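Local coordinates for protein b11L5F_LGL (Synthetic construct, PDB 6CZG) that is a computationally designed eight-stranded beta-barrel, probably made to bind a small fluorogenic ligand in its interior, at residues M4-A8 and C63-M69. Numbering follows the deposited sequence.
Sequences MCRAA and CKTPDTM
Cys-5 and Cys-63 are joined by a disulfide, SG to SG 2.0 Å with chi3 -82°, which ties the N-cap of helix 6-10 to the end of strand 54-65. Sulfur continues past the bond: Met-69 SD lies 3.5 Å from Cys-5 SG, while Met-69 CG meets Ala-7 CB at 3.6 Å and Ala-8 CB rests on Cys-63 SG. On the outer side Arg-6 and Asp-67 run side by side, guanidinium and carboxylate planes 15° apart. Arg-6 NE reaches Asp-67 OD1 at 3.0 Å, and Arg-6 NH2 spans both oxygens of that carboxylate, but the N-H...O geometry is well bent, so each bond is weak. The bend of the arginine at chi3 (66°) turns its NE and NH2 onto the acid. Replacing Asp-67 by an alanine removes the carboxylate and would probably leave the Arg-6 charge without this mate and its guanidinium less fixed in rotation. Between salt bridge and sulfurs, Ala-7 N donates to Pro-66 O at 3.0 Å, docking the first helical turn on the hairpin. The type I turn Thr-65 to Thr-68 presents that carbonyl, and a classic bulge, Lys-64 N and Thr-65 N both donating to Thr-68 O, shapes its base. A covalent tie and one well-formed backbone hydrogen bond thus fasten the helix at the barrel end, and an exposed salt bridge of weak bonds adds to them.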
ATOM      1  N   MET A   4     -14.698   1.574 -10.852  1.00 26.34           N
ATOM      2  CA  MET A   4     -15.671   0.496 -10.754  1.00 26.62           C
ATOM      3  C   MET A   4     -15.780  -0.075  -9.345  1.00 29.82           C
ATOM      4  O   MET A   4     -16.496  -1.061  -9.140  1.00 30.48           O
ATOM      5  CB  MET A   4     -15.327  -0.615 -11.748  1.00 26.55           C
ATOM      6  CG  MET A   4     -15.597  -0.241 -13.195  1.00 30.79           C
ATOM      7  SD  MET A   4     -17.350  -0.287 -13.616  1.00 41.82           S
ATOM      8  CE  MET A   4     -17.586  -2.041 -13.888  1.00 34.01           C
ATOM      9  N   CYS A   5     -15.085   0.514  -8.374  1.00 26.42           N
ATOM     10  CA  CYS A   5     -15.254   0.150  -6.974  1.00 22.35           C
ATOM     11  C   CYS A   5     -14.900   1.358  -6.117  1.00 28.25           C
ATOM     12  O   CYS A   5     -13.980   2.111  -6.446  1.00 24.11           O
ATOM     13  CB  CYS A   5     -14.404  -1.070  -6.595  1.00 24.38           C
ATOM     14  SG  CYS A   5     -12.625  -0.799  -6.490  1.00 21.13           S
ATOM     15  N   ARG A   6     -15.658   1.542  -5.030  1.00 23.87           N
ATOM     16  CA  ARG A   6     -15.546   2.745  -4.206  1.00 28.81           C
ATOM     17  C   ARG A   6     -14.115   2.988  -3.738  1.00 24.98           C
ATOM     18  O   ARG A   6     -13.626   4.127  -3.765  1.00 24.60           O
ATOM     19  CB  ARG A   6     -16.487   2.629  -3.005  1.00 29.97           C
ATOM     20  CG  ARG A   6     -16.965   3.949  -2.430  1.00 36.78           C
ATOM     21  CD  ARG A   6     -18.283   3.763  -1.692  1.00 40.22           C
ATOM     22  NE  ARG A   6     -18.127   2.924  -0.506  1.00 39.09           N
ATOM     23  CZ  ARG A   6     -19.112   2.619   0.332  1.00 48.46           C
ATOM     24  NH1 ARG A   6     -20.336   3.083   0.118  1.00 57.29           N
ATOM     25  NH2 ARG A   6     -18.875   1.848   1.384  1.00 47.28           N
ATOM     26  N   ALA A   7     -13.431   1.929  -3.297  1.00 21.93           N
ATOM     27  CA  ALA A   7     -12.060   2.068  -2.817  1.00 27.93           C
ATOM     28  C   ALA A   7     -11.156   2.674  -3.883  1.00 24.49           C
ATOM     29  O   ALA A   7     -10.353   3.570  -3.591  1.00 20.70           O
ATOM     30  CB  ALA A   7     -11.525   0.711  -2.362  1.00 21.60           C
ATOM     31  N   ALA A   8     -11.274   2.201  -5.126  1.00 20.19           N
ATOM     32  CA  ALA A   8     -10.478   2.772  -6.208  1.00 22.06           C
ATOM     33  C   ALA A   8     -10.835   4.230  -6.457  1.00 22.31           C
ATOM     34  O   ALA A   8      -9.980   5.013  -6.886  1.00 20.32           O
ATOM     35  CB  ALA A   8     -10.662   1.956  -7.487  1.00 23.88           C
ATOM     36  N   CYS A  63      -9.356  -3.533  -7.883  1.00 21.46           N
ATOM     37  CA  CYS A  63     -10.647  -3.698  -7.229  1.00 23.14           C
ATOM     38  C   CYS A  63     -10.881  -5.158  -6.865  1.00 21.98           C
ATOM     39  O   CYS A  63     -10.778  -6.048  -7.713  1.00 21.10           O
ATOM     40  CB  CYS A  63     -11.769  -3.200  -8.142  1.00 19.23           C
ATOM     41  SG  CYS A  63     -11.914  -1.403  -8.295  1.00 21.81           S
ATOM     42  N   LYS A  64     -11.178  -5.396  -5.589  1.00 22.20           N
ATOM     43  CA  LYS A  64     -11.532  -6.719  -5.091  1.00 22.25           C
ATOM     44  C   LYS A  64     -13.006  -6.786  -4.715  1.00 27.15           C
ATOM     45  O   LYS A  64     -13.753  -7.609  -5.250  1.00 32.38           O
ATOM     46  CB  LYS A  64     -10.651  -7.072  -3.885  1.00 26.46           C
ATOM     47  CG  LYS A  64     -10.452  -8.556  -3.652  1.00 28.20           C
ATOM     48  CD  LYS A  64     -10.165  -8.824  -2.184  1.00 27.52           C
ATOM     49  CE  LYS A  64      -9.871 -10.289  -1.928  1.00 31.79           C
ATOM     50  NZ  LYS A  64      -8.892 -10.464  -0.821  1.00 33.17           N
ATOM     51  N   THR A  65     -13.439  -5.930  -3.802  1.00 28.11           N
ATOM     52  CA  THR A  65     -14.836  -5.704  -3.474  1.00 26.37           C
ATOM     53  C   THR A  65     -15.048  -4.201  -3.451  1.00 28.65           C
ATOM     54  O   THR A  65     -14.080  -3.434  -3.480  1.00 28.13           O
ATOM     55  CB  THR A  65     -15.206  -6.329  -2.115  1.00 24.84           C
ATOM     56  OG1 THR A  65     -14.556  -5.610  -1.062  1.00 26.52           O
ATOM     57  CG2 THR A  65     -14.801  -7.796  -2.059  1.00 21.65           C
ATOM     58  N   PRO A  66     -16.320  -3.734  -3.421  1.00 26.03           N
ATOM     59  CA  PRO A  66     -16.577  -2.286  -3.387  1.00 25.65           C
ATOM     60  C   PRO A  66     -15.682  -1.495  -2.441  1.00 25.44           C
ATOM     61  O   PRO A  66     -15.339  -0.346  -2.736  1.00 30.91           O
ATOM     62  CB  PRO A  66     -18.042  -2.219  -2.947  1.00 25.59           C
ATOM     63  CG  PRO A  66     -18.647  -3.419  -3.587  1.00 31.05           C
ATOM     64  CD  PRO A  66     -17.573  -4.492  -3.609  1.00 30.34           C
ATOM     65  N   ASP A  67     -15.285  -2.092  -1.317  1.00 21.39           N
ATOM     66  CA  ASP A  67     -14.447  -1.402  -0.343  1.00 25.71           C
ATOM     67  C   ASP A  67     -13.093  -2.066  -0.117  1.00 26.02           C
ATOM     68  O   ASP A  67     -12.378  -1.671   0.812  1.00 23.98           O
ATOM     69  CB  ASP A  67     -15.185  -1.278   0.996  1.00 28.70           C
ATOM     70  CG  ASP A  67     -16.499  -0.534   0.871  1.00 34.99           C
ATOM     71  OD1 ASP A  67     -16.575   0.411   0.058  1.00 35.82           O
ATOM     72  OD2 ASP A  67     -17.455  -0.891   1.593  1.00 41.84           O
ATOM     73  N   THR A  68     -12.709  -3.055  -0.927  1.00 23.25           N
ATOM     74  CA  THR A  68     -11.420  -3.714  -0.756  1.00 22.59           C
ATOM     75  C   THR A  68     -10.695  -3.834  -2.089  1.00 27.72           C
ATOM     76  O   THR A  68     -11.315  -4.024  -3.141  1.00 25.30           O
ATOM     77  CB  THR A  68     -11.550  -5.117  -0.134  1.00 21.80           C
ATOM     78  OG1 THR A  68     -12.221  -5.989  -1.051  1.00 21.76           O
ATOM     79  CG2 THR A  68     -12.316  -5.066   1.183  1.00 22.90           C
ATOM     80  N   MET A  69      -9.367  -3.733  -2.022  1.00 20.06           N
ATOM     81  CA  MET A  69      -8.494  -3.833  -3.180  1.00 21.03           C
ATOM     82  C   MET A  69      -7.419  -4.882  -2.931  1.00 22.47           C
ATOM     83  O   MET A  69      -7.022  -5.130  -1.789  1.00 21.77           O
ATOM     84  CB  MET A  69      -7.814  -2.491  -3.501  1.00 20.92           C
ATOM     85  CG  MET A  69      -8.733  -1.285  -3.462  1.00 21.36           C
ATOM     86  SD  MET A  69      -9.419  -0.887  -5.079  1.00 33.46           S
ATOM     87  CE  MET A  69      -7.923  -0.634  -6.028  1.00 23.95           C
TER